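Local coordinates for protein nucleoside phosphorylase, putative (PDB 3BJE) that acts as a homodimeric uridine phosphorylase of the nucleoside phosphorylase superfamily, splitting uridine with phosphate into uracil and ribose 1-phosphate, at residues Thr148-Ala162 / Ala312-Phe326. Numbering follows the deposited sequence. Where two conformers were deposited one is given.
Sequences TCGSPAESVPPLALA and ACVVVSKRVGEKKMF. With URA (uracil), chain D; R1P (1-O-phosphono-alpha-D-ribofuranose), chain C.
Val315 is wedged between Cys149 and the type II turn 157-160 in the nucleoside phosphorylase fold, where strand 308-318 runs parallel to strand 142-151 on one flank and antiparallel to strand 161-169 on the other. The antiparallel pairing rests on Val314 with Leu161 and on the hydrogen-bonded pair Cys313-Ala162 (Ala162 N to Cys313 O 2.9 Å). A beta bulge on the parallel side follows from the register, which pairs Cys149 with Val315 but Gly150 with Ser317; Cys149 O thereby takes Val316 N and, weakly, Ser317 N. Buried side chains pack closely: Cys149 SG lies 3.6 Å from Cys313 CB, and Val315 puts CG1, trans to N (chi1 177°), against Ser151 CB and CG2 against Val156 CG1. At the bulge Gly150 N is 3.3 Å from uracil C4; two residues earlier, Thr148 OG1 donates to ribose 1-phosphate O3P at 2.8 Å.

The solvent side is looser: Glu154 OE1 touches Gly321 CA but stays 4.1 Å from Lys318 NZ, too far for a salt bridge. That buried amine, its chain folded back by three successive turns, bonds Val156 O (2.7 Å), salt-bridges Glu322 OE1 and reaches Glu154 O only weakly. Close packing resumes where Pro158 CB sits 3.5 Å from the Phe326 ring centroid, a CH-pi contact 10° off the ring normal.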
loop_
_atom_site.group_PDB
_atom_site.type_symbol
_atom_site.label_atom_id
_atom_site.label_comp_id
_atom_site.label_asym_id
_atom_site.label_seq_id
_atom_site.Cartn_x
_atom_site.Cartn_y
_atom_site.Cartn_z
ATOM N N THR A 148 14.276 -1.996 -3.652
ATOM C CA THR A 148 14.651 -3.383 -3.895
ATOM C C THR A 148 13.602 -3.963 -4.816
ATOM O O THR A 148 12.515 -3.427 -4.935
ATOM C CB THR A 148 14.738 -4.213 -2.596
ATOM O OG1 THR A 148 13.464 -4.241 -1.932
ATOM C CG2 THR A 148 15.845 -3.656 -1.672
ATOM N N CYS A 149 13.932 -5.051 -5.489
ATOM C CA CYS A 149 12.974 -5.615 -6.441
ATOM C C CYS A 149 13.262 -7.060 -6.770
ATOM O O CYS A 149 14.297 -7.624 -6.366
ATOM C CB CYS A 149 13.011 -4.795 -7.735
ATOM S SG CYS A 149 14.604 -4.971 -8.626
ATOM N N GLY A 150 12.335 -7.677 -7.496
ATOM C CA GLY A 150 12.585 -8.963 -8.136
ATOM C C GLY A 150 12.896 -8.761 -9.603
ATOM O O GLY A 150 12.591 -7.697 -10.158
ATOM N N SER A 151 13.546 -9.753 -10.220
ATOM C CA SER A 151 13.728 -9.744 -11.676
ATOM C C SER A 151 13.275 -11.058 -12.299
ATOM O O SER A 151 13.685 -12.127 -11.849
ATOM C CB SER A 151 15.180 -9.488 -12.076
ATOM O OG SER A 151 15.334 -9.578 -13.490
ATOM N N PRO A 152 12.432 -10.975 -13.340
ATOM C CA PRO A 152 12.020 -12.117 -14.140
ATOM C C PRO A 152 12.948 -12.401 -15.326
ATOM O O PRO A 152 12.691 -13.330 -16.087
ATOM C CB PRO A 152 10.662 -11.659 -14.670
ATOM C CG PRO A 152 10.868 -10.235 -14.900
ATOM C CD PRO A 152 11.712 -9.753 -13.768
ATOM N N ALA A 153 13.993 -11.589 -15.479
ATOM C CA ALA A 153 14.915 -11.680 -16.617
ATOM C C ALA A 153 16.095 -12.585 -16.301
ATOM O O ALA A 153 16.814 -12.351 -15.330
ATOM C CB ALA A 153 15.433 -10.303 -16.957
ATOM N N GLU A 154 16.319 -13.603 -17.129
ATOM C CA GLU A 154 17.420 -14.535 -16.871
ATOM C C GLU A 154 18.763 -13.819 -16.895
ATOM O O GLU A 154 19.631 -14.110 -16.083
ATOM C CB GLU A 154 17.407 -15.716 -17.860
ATOM C CG GLU A 154 18.693 -16.569 -17.908
ATOM C CD GLU A 154 19.257 -16.970 -16.536
ATOM O OE1 GLU A 154 18.558 -16.821 -15.502
ATOM O OE2 GLU A 154 20.422 -17.437 -16.503
ATOM N N SER A 155 18.920 -12.866 -17.800
ATOM C CA SER A 155 20.196 -12.176 -17.964
ATOM C C SER A 155 20.569 -11.297 -16.753
ATOM O O SER A 155 21.748 -11.097 -16.476
ATOM C CB SER A 155 20.159 -11.319 -19.235
ATOM O OG SER A 155 19.160 -10.317 -19.150
ATOM N N VAL A 156 19.579 -10.785 -16.030
ATOM C CA VAL A 156 19.840 -9.789 -14.998
ATOM C C VAL A 156 20.473 -10.418 -13.747
ATOM O O VAL A 156 19.849 -11.244 -13.092
ATOM C CB VAL A 156 18.551 -9.037 -14.627
ATOM C CG1 VAL A 156 18.800 -8.070 -13.474
ATOM C CG2 VAL A 156 17.993 -8.289 -15.848
ATOM N N PRO A 157 21.717 -10.018 -13.404
ATOM C CA PRO A 157 22.391 -10.643 -12.253
ATOM C C PRO A 157 21.779 -10.296 -10.885
ATOM O O PRO A 157 21.197 -9.227 -10.731
ATOM C CB PRO A 157 23.815 -10.069 -12.312
ATOM C CG PRO A 157 23.935 -9.374 -13.621
ATOM C CD PRO A 157 22.561 -8.992 -14.041
ATOM N N PRO A 158 21.959 -11.184 -9.887
ATOM C CA PRO A 158 21.619 -10.894 -8.500
ATOM C C PRO A 158 22.314 -9.612 -8.039
ATOM O O PRO A 158 23.496 -9.414 -8.327
ATOM C CB PRO A 158 22.191 -12.093 -7.733
ATOM C CG PRO A 158 22.260 -13.181 -8.717
ATOM C CD PRO A 158 22.540 -12.530 -10.036
ATOM N N LEU A 159 21.572 -8.746 -7.359
ATOM C CA LEU A 159 22.111 -7.514 -6.788
ATOM C C LEU A 159 22.551 -6.470 -7.819
ATOM O O LEU A 159 23.185 -5.478 -7.451
ATOM C CB LEU A 159 23.251 -7.817 -5.793
ATOM C CG LEU A 159 22.858 -8.746 -4.640
ATOM C CD1 LEU A 159 24.069 -9.083 -3.791
ATOM C CD2 LEU A 159 21.746 -8.116 -3.790
ATOM N N ALA A 160 22.217 -6.671 -9.094
ATOM C CA ALA A 160 22.318 -5.596 -10.081
ATOM C C ALA A 160 21.329 -4.477 -9.735
ATOM O O ALA A 160 20.336 -4.694 -9.016
ATOM C CB ALA A 160 22.036 -6.114 -11.475
ATOM N N LEU A 161 21.632 -3.285 -10.245
ATOM C CA LEU A 161 20.742 -2.132 -10.109
ATOM C C LEU A 161 19.892 -2.054 -11.358
ATOM O O LEU A 161 20.385 -1.800 -12.448
ATOM C CB LEU A 161 21.530 -0.837 -9.905
ATOM C CG LEU A 161 20.700 0.415 -9.555
ATOM C CD1 LEU A 161 19.921 0.252 -8.234
ATOM C CD2 LEU A 161 21.596 1.667 -9.515
ATOM N N ALA A 162 18.591 -2.294 -11.205
ATOM C CA ALA A 162 17.678 -2.257 -12.336
ATOM C C ALA A 162 17.059 -0.856 -12.425
ATOM O O ALA A 162 16.301 -0.416 -11.536
ATOM C CB ALA A 162 16.610 -3.314 -12.184
ATOM N N ALA A 312 15.366 3.215 -9.455
ATOM C CA ALA A 312 16.411 2.225 -9.635
ATOM C C ALA A 312 16.321 1.324 -8.426
ATOM O O ALA A 312 16.232 1.814 -7.313
ATOM C CB ALA A 312 17.795 2.875 -9.718
ATOM N N CYS A 313 16.340 0.011 -8.637
ATOM C CA CYS A 313 16.127 -0.921 -7.540
ATOM C C CYS A 313 17.133 -2.047 -7.570
ATOM O O CYS A 313 17.398 -2.590 -8.625
ATOM C CB CYS A 313 14.728 -1.522 -7.621
ATOM S SG CYS A 313 13.368 -0.330 -7.540
ATOM N N VAL A 314 17.655 -2.407 -6.400
ATOM C CA VAL A 314 18.578 -3.509 -6.269
ATOM C C VAL A 314 17.812 -4.836 -6.388
ATOM O O VAL A 314 16.809 -5.041 -5.707
ATOM C CB VAL A 314 19.344 -3.431 -4.905
ATOM C CG1 VAL A 314 20.299 -4.610 -4.715
ATOM C CG2 VAL A 314 20.116 -2.112 -4.788
ATOM N N VAL A 315 18.321 -5.742 -7.225
ATOM C CA VAL A 315 17.653 -7.030 -7.451
ATOM C C VAL A 315 17.963 -7.960 -6.285
ATOM O O VAL A 315 19.077 -8.462 -6.168
ATOM C CB VAL A 315 18.067 -7.658 -8.802
ATOM C CG1 VAL A 315 17.429 -9.056 -9.021
ATOM C CG2 VAL A 315 17.700 -6.731 -9.943
ATOM N N VAL A 316 16.985 -8.164 -5.405
ATOM C CA VAL A 316 17.152 -9.027 -4.231
ATOM C C VAL A 316 16.452 -10.381 -4.365
ATOM O O VAL A 316 16.619 -11.254 -3.516
ATOM C CB VAL A 316 16.665 -8.338 -2.949
ATOM C CG1 VAL A 316 17.428 -7.032 -2.711
ATOM C CG2 VAL A 316 15.153 -8.073 -3.017
ATOM N N SER A 317 15.677 -10.554 -5.428
ATOM C CA SER A 317 15.014 -11.823 -5.679
ATOM C C SER A 317 15.132 -12.162 -7.148
ATOM O O SER A 317 14.720 -11.395 -8.013
ATOM C CB SER A 317 13.544 -11.753 -5.283
ATOM O OG SER A 317 12.881 -12.956 -5.637
ATOM N N LYS A 318 15.737 -13.307 -7.432
ATOM C CA LYS A 318 15.794 -13.801 -8.791
ATOM C C LYS A 318 14.729 -14.858 -8.835
ATOM O O LYS A 318 14.792 -15.862 -8.127
ATOM C CB LYS A 318 17.163 -14.379 -9.147
ATOM C CG LYS A 318 18.200 -13.336 -9.584
ATOM C CD LYS A 318 17.809 -12.528 -10.838
ATOM C CE LYS A 318 17.605 -13.361 -12.105
ATOM N NZ LYS A 318 18.872 -13.711 -12.798
ATOM N N ARG A 319 13.726 -14.584 -9.653
ATOM C CA ARG A 319 12.549 -15.406 -9.738
ATOM C C ARG A 319 12.771 -16.490 -10.805
ATOM O O ARG A 319 11.999 -17.438 -10.897
ATOM C CB ARG A 319 11.344 -14.505 -10.055
ATOM C CG ARG A 319 11.112 -13.333 -9.038
ATOM C CD ARG A 319 10.436 -13.795 -7.738
ATOM N NE ARG A 319 9.260 -14.651 -7.955
ATOM C CZ ARG A 319 8.022 -14.219 -8.215
ATOM N NH1 ARG A 319 7.757 -12.917 -8.277
ATOM N NH2 ARG A 319 7.042 -15.098 -8.407
ATOM N N VAL A 320 13.830 -16.335 -11.603
ATOM C CA VAL A 320 14.278 -17.350 -12.567
ATOM C C VAL A 320 15.764 -17.645 -12.323
ATOM O O VAL A 320 16.432 -16.906 -11.601
ATOM C CB VAL A 320 14.110 -16.869 -14.029
ATOM C CG1 VAL A 320 12.685 -16.384 -14.290
ATOM C CG2 VAL A 320 15.129 -15.776 -14.355
ATOM N N GLY A 321 16.277 -18.718 -12.925
ATOM C CA GLY A 321 17.713 -19.018 -12.883
ATOM C C GLY A 321 18.265 -19.331 -11.499
ATOM O O GLY A 321 18.358 -20.494 -11.109
ATOM N N GLU A 322 18.647 -18.291 -10.760
ATOM C CA GLU A 322 19.144 -18.467 -9.392
ATOM C C GLU A 322 18.027 -18.967 -8.478
ATOM O O GLU A 322 18.259 -19.817 -7.616
ATOM C CB GLU A 322 19.732 -17.165 -8.829
ATOM C CG GLU A 322 21.100 -16.776 -9.408
ATOM C CD GLU A 322 21.020 -16.028 -10.739
ATOM O OE1 GLU A 322 19.901 -15.671 -11.174
ATOM O OE2 GLU A 322 22.089 -15.796 -11.351
ATOM N N LYS A 323 16.822 -18.431 -8.673
ATOM C CA LYS A 323 15.644 -18.837 -7.900
ATOM C C LYS A 323 15.951 -18.726 -6.403
ATOM O O LYS A 323 15.652 -19.626 -5.616
ATOM C CB LYS A 323 15.199 -20.246 -8.316
ATOM C CG LYS A 323 15.307 -20.472 -9.829
ATOM C CD LYS A 323 14.324 -21.493 -10.371
ATOM C CE LYS A 323 14.452 -21.600 -11.889
ATOM N NZ LYS A 323 13.635 -22.705 -12.468
ATOM N N LYS A 324 16.559 -17.590 -6.044
ATOM C CA LYS A 324 17.087 -17.312 -4.705
ATOM C C LYS A 324 16.742 -15.885 -4.313
ATOM O O LYS A 324 16.413 -15.067 -5.175
ATOM C CB LYS A 324 18.619 -17.402 -4.711
ATOM C CG LYS A 324 19.216 -18.754 -4.378
ATOM C CD LYS A 324 20.728 -18.633 -4.117
ATOM C CE LYS A 324 21.524 -18.372 -5.403
ATOM N NZ LYS A 324 22.960 -18.044 -5.147
ATOM N N MET A 325 16.855 -15.590 -3.019
ATOM C CA MET A 325 16.860 -14.210 -2.536
ATOM C C MET A 325 18.245 -13.834 -2.025
ATOM O O MET A 325 18.989 -14.685 -1.529
ATOM C CB MET A 325 15.829 -14.000 -1.435
ATOM C CG MET A 325 14.391 -13.898 -1.958
ATOM S SD MET A 325 13.345 -13.043 -0.772
ATOM C CE MET A 325 13.893 -11.344 -0.968
ATOM N N PHE A 326 18.575 -12.552 -2.147
ATOM C CA PHE A 326 19.904 -12.052 -1.820
ATOM C C PHE A 326 19.758 -10.903 -0.838
ATOM O O PHE A 326 19.680 -9.732 -1.221
ATOM C CB PHE A 326 20.643 -11.641 -3.097
ATOM C CG PHE A 326 20.699 -12.736 -4.120
ATOM C CD1 PHE A 326 21.763 -13.629 -4.144
ATOM C CD2 PHE A 326 19.659 -12.905 -5.029
ATOM C CE1 PHE A 326 21.802 -14.665 -5.080
ATOM C CE2 PHE A 326 19.687 -13.937 -5.965
ATOM C CZ PHE A 326 20.760 -14.816 -5.992
HETATM N N1 URA D . 10.412 -6.469 -3.832
HETATM C C2 URA D . 9.329 -6.852 -4.543
HETATM O O2 URA D . 8.290 -6.122 -4.617
HETATM N N3 URA D . 9.329 -8.022 -5.164
HETATM C C4 URA D . 10.390 -8.848 -5.099
HETATM O O4 URA D . 10.333 -9.930 -5.708
HETATM C C5 URA D . 11.502 -8.483 -4.367
HETATM C C6 URA D . 11.486 -7.258 -3.726
HETATM C C5 R1P C . 8.461 -5.333 -0.589
HETATM O O5 R1P C . 9.352 -6.183 0.148
HETATM C C4 R1P C . 9.019 -3.926 -0.681
HETATM O O4 R1P C . 10.381 -3.927 -1.146
HETATM C C1 R1P C . 10.504 -3.166 -2.353
HETATM C C2 R1P C . 9.080 -3.186 -2.935
HETATM O O2 R1P C . 8.784 -2.217 -3.967
HETATM C C3 R1P C . 8.240 -3.066 -1.662
HETATM O O3 R1P C . 8.194 -1.721 -1.156
HETATM O O1 R1P C . 11.071 -1.829 -2.150
HETATM P P R1P C . 11.708 -1.191 -0.808
HETATM O O1P R1P C . 10.460 -1.167 0.087
HETATM O O2P R1P C . 12.175 0.186 -1.247
HETATM O O3P R1P C . 12.770 -2.093 -0.268
#